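PDB 3L7N: glutamine amidotransferase domain-containing protein from Streptococcus mutans, which probably acts as a class I glutamine amidotransferase, releasing ammonia from glutamine for transfer to an acceptor substrate. Local coordinates for residues S119-G124 against A153-I158; P163-K168 against F176-E181. All coordinates share one frame; numbering follows the deposited sequence.

How the contacts relate
Both contacts belong to one mixed sheet, in which strand 154-158 of contact 1 and strand 166-170 of contact 2 are neighbours. Backbone pairs probably hydrogen-bonded join them directly, Ala-157 O to Gln-165 N and Leu-156 N to Ile-166 O, and their centres lie about 10 Å apart. Contact 2 is the buried one, centred about 6 Å from the centre of the chain, whereas contact 1 is partly buried, its centre about 16 Å from that of the chain. Both include apolar contacts, but backbone hydrogen bonds predominate in contact 1, while contact 2 has one such bond beside the Ile-166/Phe-176 overlap and leads into the probable active-site loop.

Contact 1 of 2, residues S119-G124 against A153-I158; sequences SLTEAG and AQVLAI
The end of an antiparallel strand pair, 115-120 with 154-158, brings Ser-119 opposite Ile-158 and then runs into a turn that folds back over Leu-156. Ser-119 and Ile-158 form a hydrogen-bonded pair. Ser-119 N reaches Ile-158 O at 2.7 Å. The return bond, from Ile-158 N to Ser-119 O, measures 3.0 Å. One step on, Leu-120 and Ala-157 are a non-hydrogen-bonded pair with CA atoms 4.3 Å apart, and a methyl of the leucine, CD2, meets Ala-157 CB at 4.2 Å on their shared face of the sheet.

These strands lie in the mixed sheet of the amidotransferase domain. Strand 154-158 runs between 115-120 and 166-170 in the sheet, so Leu-156 also bonds through its backbone to Ile-166, while Ser-119 OG turns to Asp-136 on the strand beyond.

Past Leu-120 the regular pairing stops, but Thr-121 N still donates to Leu-156 O over 2.9 Å. The donor stands well above the carbonyl plane, 55° out of it. With chi1 at -76°, Thr-121 holds OG1 beside its own backbone N, from where the hydroxyl makes a weak bond to Val-155 O at 3.2 Å; CG2 lies close to the same carbonyl. Further round the turn, Gly-124 CA lies 3.5 Å from Leu-156 O in a CA-H...O contact. Ala-123 CB rests on the CD2 branch of Leu-156 at 3.9 Å, and Leu-156 also touches Asp-127 and Leu-130 in the loop that follows.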
loop_
_atom_site.group_PDB
_atom_site.type_symbol
_atom_site.label_atom_id
_atom_site.label_comp_id
_atom_site.label_asym_id
_atom_site.label_seq_id
_atom_site.Cartn_x
_atom_site.Cartn_y
_atom_site.Cartn_z
ATOM N N SER A 119 13.653 5.361 4.605
ATOM C CA SER A 119 14.473 5.658 5.805
ATOM C C SER A 119 13.562 5.944 6.977
ATOM O O SER A 119 12.701 6.841 6.892
ATOM C CB SER A 119 15.348 6.911 5.550
ATOM O OG SER A 119 15.851 6.954 4.222
ATOM N N LEU A 120 13.764 5.249 8.093
ATOM C CA LEU A 120 12.897 5.464 9.246
ATOM C C LEU A 120 13.024 6.871 9.810
ATOM O O LEU A 120 14.115 7.402 9.967
ATOM C CB LEU A 120 13.137 4.435 10.357
ATOM C CG LEU A 120 13.056 2.973 9.962
ATOM C CD1 LEU A 120 12.918 2.070 11.170
ATOM C CD2 LEU A 120 11.923 2.788 9.052
ATOM N N THR A 121 11.891 7.459 10.082
ATOM C CA THR A 121 11.768 8.584 10.874
ATOM C C THR A 121 12.174 8.248 12.311
ATOM O O THR A 121 12.413 7.067 12.646
ATOM C CB THR A 121 10.348 8.969 10.869
ATOM O OG1 THR A 121 10.046 9.598 9.628
ATOM C CG2 THR A 121 10.054 9.869 11.930
ATOM N N GLU A 122 12.292 9.294 13.155
ATOM C CA GLU A 122 12.478 9.126 14.611
ATOM C C GLU A 122 11.364 8.354 15.200
ATOM O O GLU A 122 11.570 7.534 16.097
ATOM C CB GLU A 122 12.527 10.508 15.302
ATOM C CG GLU A 122 13.902 11.183 15.269
ATOM C CD GLU A 122 15.012 10.231 15.718
ATOM O OE1 GLU A 122 14.738 9.385 16.678
ATOM O OE2 GLU A 122 16.128 10.257 15.076
ATOM N N ALA A 123 10.137 8.716 14.781
ATOM C CA ALA A 123 8.901 8.039 15.207
ATOM C C ALA A 123 8.927 6.615 14.700
ATOM O O ALA A 123 8.589 5.686 15.438
ATOM C CB ALA A 123 7.703 8.766 14.677
ATOM N N GLY A 124 9.445 6.426 13.508
ATOM C CA GLY A 124 9.629 5.102 12.986
ATOM C C GLY A 124 10.557 4.255 13.790
ATOM O O GLY A 124 10.279 3.130 14.046
ATOM N N ALA A 153 -1.879 11.552 12.906
ATOM C CA ALA A 153 -1.106 10.536 12.195
ATOM C C ALA A 153 0.360 10.842 12.295
ATOM O O ALA A 153 0.743 12.016 12.325
ATOM C CB ALA A 153 -1.539 10.443 10.751
ATOM N N GLN A 154 1.190 9.790 12.365
ATOM C CA GLN A 154 2.684 9.937 12.365
ATOM C C GLN A 154 3.311 9.404 11.090
ATOM O O GLN A 154 2.889 8.388 10.587
ATOM C CB GLN A 154 3.271 9.203 13.532
ATOM C CG GLN A 154 2.922 9.833 14.844
ATOM C CD GLN A 154 2.898 8.852 15.949
ATOM O OE1 GLN A 154 1.856 8.294 16.261
ATOM N NE2 GLN A 154 4.057 8.587 16.530
ATOM N N VAL A 155 4.326 10.090 10.573
ATOM C CA VAL A 155 5.156 9.528 9.506
ATOM C C VAL A 155 6.289 8.611 10.101
ATOM O O VAL A 155 7.130 9.068 10.946
ATOM C CB VAL A 155 5.775 10.619 8.644
ATOM C CG1 VAL A 155 6.653 10.014 7.570
ATOM C CG2 VAL A 155 4.673 11.543 8.036
ATOM N N LEU A 156 6.296 7.333 9.709
ATOM C CA LEU A 156 7.303 6.452 10.177
ATOM C C LEU A 156 8.466 6.283 9.168
ATOM O O LEU A 156 9.533 5.819 9.540
ATOM C CB LEU A 156 6.714 5.121 10.633
ATOM C CG LEU A 156 5.436 5.264 11.463
ATOM C CD1 LEU A 156 4.869 3.914 11.865
ATOM C CD2 LEU A 156 5.635 6.097 12.668
ATOM N N ALA A 157 8.302 6.760 7.946
ATOM C CA ALA A 157 9.375 6.609 7.001
ATOM C C ALA A 157 9.236 7.446 5.837
ATOM O O ALA A 157 8.117 7.765 5.425
ATOM C CB ALA A 157 9.518 5.233 6.603
ATOM N N ILE A 158 10.394 7.856 5.269
ATOM C CA ILE A 158 10.417 8.723 4.084
ATOM C C ILE A 158 11.356 8.155 3.086
ATOM O O ILE A 158 12.172 7.277 3.405
ATOM C CB ILE A 158 10.844 10.168 4.429
ATOM C CG1 ILE A 158 12.365 10.223 4.778
ATOM C CG2 ILE A 158 10.053 10.688 5.579
ATOM C CD1 ILE A 158 13.038 11.581 4.334
#

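Contact 2 of 2, residues P163-K168 against F176-E181; sequences PRQIIK and FQCHLE
Ile-166 lays its CG1-CD1 arm against the CD1 and CE1 atoms of the Phe-176 ring, with CD1 of Ile-166 3.6 Å from Phe-176 CE1. The two side chains run next to each other in the same direction, as expected of a non-hydrogen-bonded antiparallel pair whose CA atoms are 4.6 Å apart. A chi1 of -65° sets CG1 of Ile-166 beside its backbone N, which carries the arm to that part of the ring; the methyl approaches obliquely. Phe-228, from the C-terminal helix, meets Phe-176 edge-to-face.

Strands 173-176 and 166-170 are adjacent in the central sheet, and residues 177-181 leave it for helix 184-193. Class I glutamine amidotransferases draw the histidine and glutamate of their catalytic triad from a His-x-Glu sequence; His-179 and Glu-181 fit that pattern, and Gln-177 touches Cys-91 of a probable nucleophile elbow. His-179 ND1 donates to Glu-181 OE2 at 2.7 Å; the bond uses the syn lone pair of OE2, and that oxygen lies 17° out of the imidazole plane, while Phe-182 stacks on the histidine ring.

Towards the loop the two segments share one backbone hydrogen bond: Gln-177 N donates to Gln-165 O at 2.7 Å, with an N-H...O angle of 159°. Gln-165 is bent at chi2, bringing OE1 to 3.3 Å from Cys-178 CB. Cys-178 N is near OE1 as well, but the angle is too poor for a hydrogen bond. The other end of the amide, NE2, is hydrogen-bonded to Ser-159 OG. Gln-177 CB also lies 3.4 Å from Arg-164 O.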
loop_
_atom_site.group_PDB
_atom_site.type_symbol
_atom_site.label_atom_id
_atom_site.label_comp_id
_atom_site.label_asym_id
_atom_site.label_seq_id
_atom_site.Cartn_x
_atom_site.Cartn_y
_atom_site.Cartn_z
ATOM N N PRO A 163 7.982 12.229 1.162
ATOM C CA PRO A 163 8.118 12.421 2.625
ATOM C C PRO A 163 7.107 11.612 3.469
ATOM O O PRO A 163 7.096 11.721 4.697
ATOM C CB PRO A 163 7.870 13.905 2.804
ATOM C CG PRO A 163 7.045 14.316 1.598
ATOM C CD PRO A 163 7.404 13.414 0.489
ATOM N N ARG A 164 6.300 10.780 2.820
ATOM C CA ARG A 164 5.265 10.033 3.522
ATOM C C ARG A 164 5.194 8.511 3.043
ATOM O O ARG A 164 4.340 8.143 2.232
ATOM C CB ARG A 164 3.913 10.740 3.304
ATOM C CG ARG A 164 3.774 12.018 4.073
ATOM C CD ARG A 164 2.635 12.819 3.608
ATOM N NE ARG A 164 2.631 14.068 4.304
ATOM C CZ ARG A 164 1.669 14.998 4.251
ATOM N NH1 ARG A 164 0.543 14.808 3.562
ATOM N NH2 ARG A 164 1.837 16.120 4.922
ATOM N N GLN A 165 6.123 7.693 3.477
ATOM C CA GLN A 165 6.206 6.397 2.911
ATOM C C GLN A 165 5.386 5.429 3.734
ATOM O O GLN A 165 4.695 4.593 3.193
ATOM C CB GLN A 165 7.664 5.912 2.800
ATOM C CG GLN A 165 8.415 6.436 1.650
ATOM C CD GLN A 165 7.746 6.181 0.309
ATOM O OE1 GLN A 165 6.741 5.496 0.228
ATOM N NE2 GLN A 165 8.311 6.766 -0.765
ATOM N N ILE A 166 5.494 5.542 5.044
ATOM C CA ILE A 166 4.771 4.714 5.947
ATOM C C ILE A 166 4.163 5.639 6.989
ATOM O O ILE A 166 4.806 6.644 7.378
ATOM C CB ILE A 166 5.670 3.816 6.641
ATOM C CG1 ILE A 166 6.324 2.840 5.661
ATOM C CG2 ILE A 166 4.946 3.090 7.701
ATOM C CD1 ILE A 166 7.261 1.841 6.357
ATOM N N ILE A 167 2.891 5.384 7.384
ATOM C CA ILE A 167 2.153 6.305 8.276
ATOM C C ILE A 167 1.375 5.493 9.272
ATOM O O ILE A 167 0.833 4.457 8.925
ATOM C CB ILE A 167 1.199 7.219 7.504
ATOM C CG1 ILE A 167 1.947 8.091 6.543
ATOM C CG2 ILE A 167 0.292 8.078 8.493
ATOM C CD1 ILE A 167 1.003 8.946 5.686
ATOM N N LYS A 168 1.376 5.910 10.528
ATOM C CA LYS A 168 0.570 5.284 11.479
ATOM C C LYS A 168 -0.540 6.193 11.797
ATOM O O LYS A 168 -0.326 7.275 12.419
ATOM C CB LYS A 168 1.325 4.981 12.696
ATOM C CG LYS A 168 0.457 4.376 13.800
ATOM C CD LYS A 168 1.272 4.179 15.081
ATOM C CE LYS A 168 0.510 3.485 16.171
ATOM N NZ LYS A 168 1.434 2.385 16.809
ATOM N N PHE A 176 1.099 2.053 3.830
ATOM C CA PHE A 176 2.376 2.024 3.118
ATOM C C PHE A 176 2.149 2.637 1.788
ATOM O O PHE A 176 1.322 2.146 1.002
ATOM C CB PHE A 176 2.863 0.576 2.936
ATOM C CG PHE A 176 3.296 -0.093 4.222
ATOM C CD1 PHE A 176 4.620 -0.311 4.483
ATOM C CD2 PHE A 176 2.375 -0.494 5.159
ATOM C CE1 PHE A 176 5.042 -0.981 5.724
ATOM C CE2 PHE A 176 2.778 -1.137 6.377
ATOM C CZ PHE A 176 4.103 -1.363 6.642
ATOM N N GLN A 177 2.800 3.738 1.518
ATOM C CA GLN A 177 2.732 4.290 0.193
ATOM C C GLN A 177 3.596 3.448 -0.770
ATOM O O GLN A 177 3.291 3.317 -1.974
ATOM C CB GLN A 177 3.184 5.741 0.203
ATOM C CG GLN A 177 3.217 6.414 -1.176
ATOM C CD GLN A 177 1.910 6.299 -1.934
ATOM O OE1 GLN A 177 1.850 5.655 -3.009
ATOM N NE2 GLN A 177 0.849 6.964 -1.420
ATOM N N CYS A 178 4.619 2.837 -0.214
ATOM C CA CYS A 178 5.550 2.078 -0.963
ATOM C C CYS A 178 5.091 0.530 -0.994
ATOM O O CYS A 178 4.186 0.084 -0.163
ATOM C CB CYS A 178 6.950 2.228 -0.292
ATOM S SG CYS A 178 6.968 1.854 1.483
ATOM N N HIS A 179 5.730 -0.262 -1.856
ATOM C CA HIS A 179 5.364 -1.638 -2.021
ATOM C C HIS A 179 6.505 -2.598 -1.518
ATOM O O HIS A 179 7.442 -2.843 -2.228
ATOM C CB HIS A 179 5.120 -1.890 -3.497
ATOM C CG HIS A 179 3.991 -1.094 -4.074
ATOM N ND1 HIS A 179 2.693 -1.551 -4.095
ATOM C CD2 HIS A 179 3.977 0.090 -4.734
ATOM C CE1 HIS A 179 1.923 -0.669 -4.718
ATOM N NE2 HIS A 179 2.675 0.332 -5.118
ATOM N N LEU A 180 6.366 -3.183 -0.364
ATOM C CA LEU A 180 7.306 -4.228 0.039
ATOM C C LEU A 180 6.858 -5.611 -0.435
ATOM O O LEU A 180 7.570 -6.619 -0.227
ATOM C CB LEU A 180 7.438 -4.265 1.539
ATOM C CG LEU A 180 8.189 -3.119 2.168
ATOM C CD1 LEU A 180 7.475 -1.780 1.964
ATOM C CD2 LEU A 180 8.406 -3.410 3.672
ATOM N N GLU A 181 5.664 -5.669 -1.019
ATOM C CA GLU A 181 4.975 -6.924 -1.310
ATOM C C GLU A 181 5.356 -7.442 -2.721
ATOM O O GLU A 181 4.870 -8.520 -3.158
ATOM C CB GLU A 181 3.424 -6.705 -1.233
ATOM C CG GLU A 181 2.790 -6.147 -2.531
ATOM C CD GLU A 181 2.782 -4.649 -2.606
ATOM O OE1 GLU A 181 3.231 -3.960 -1.640
ATOM O OE2 GLU A 181 2.320 -4.139 -3.633
#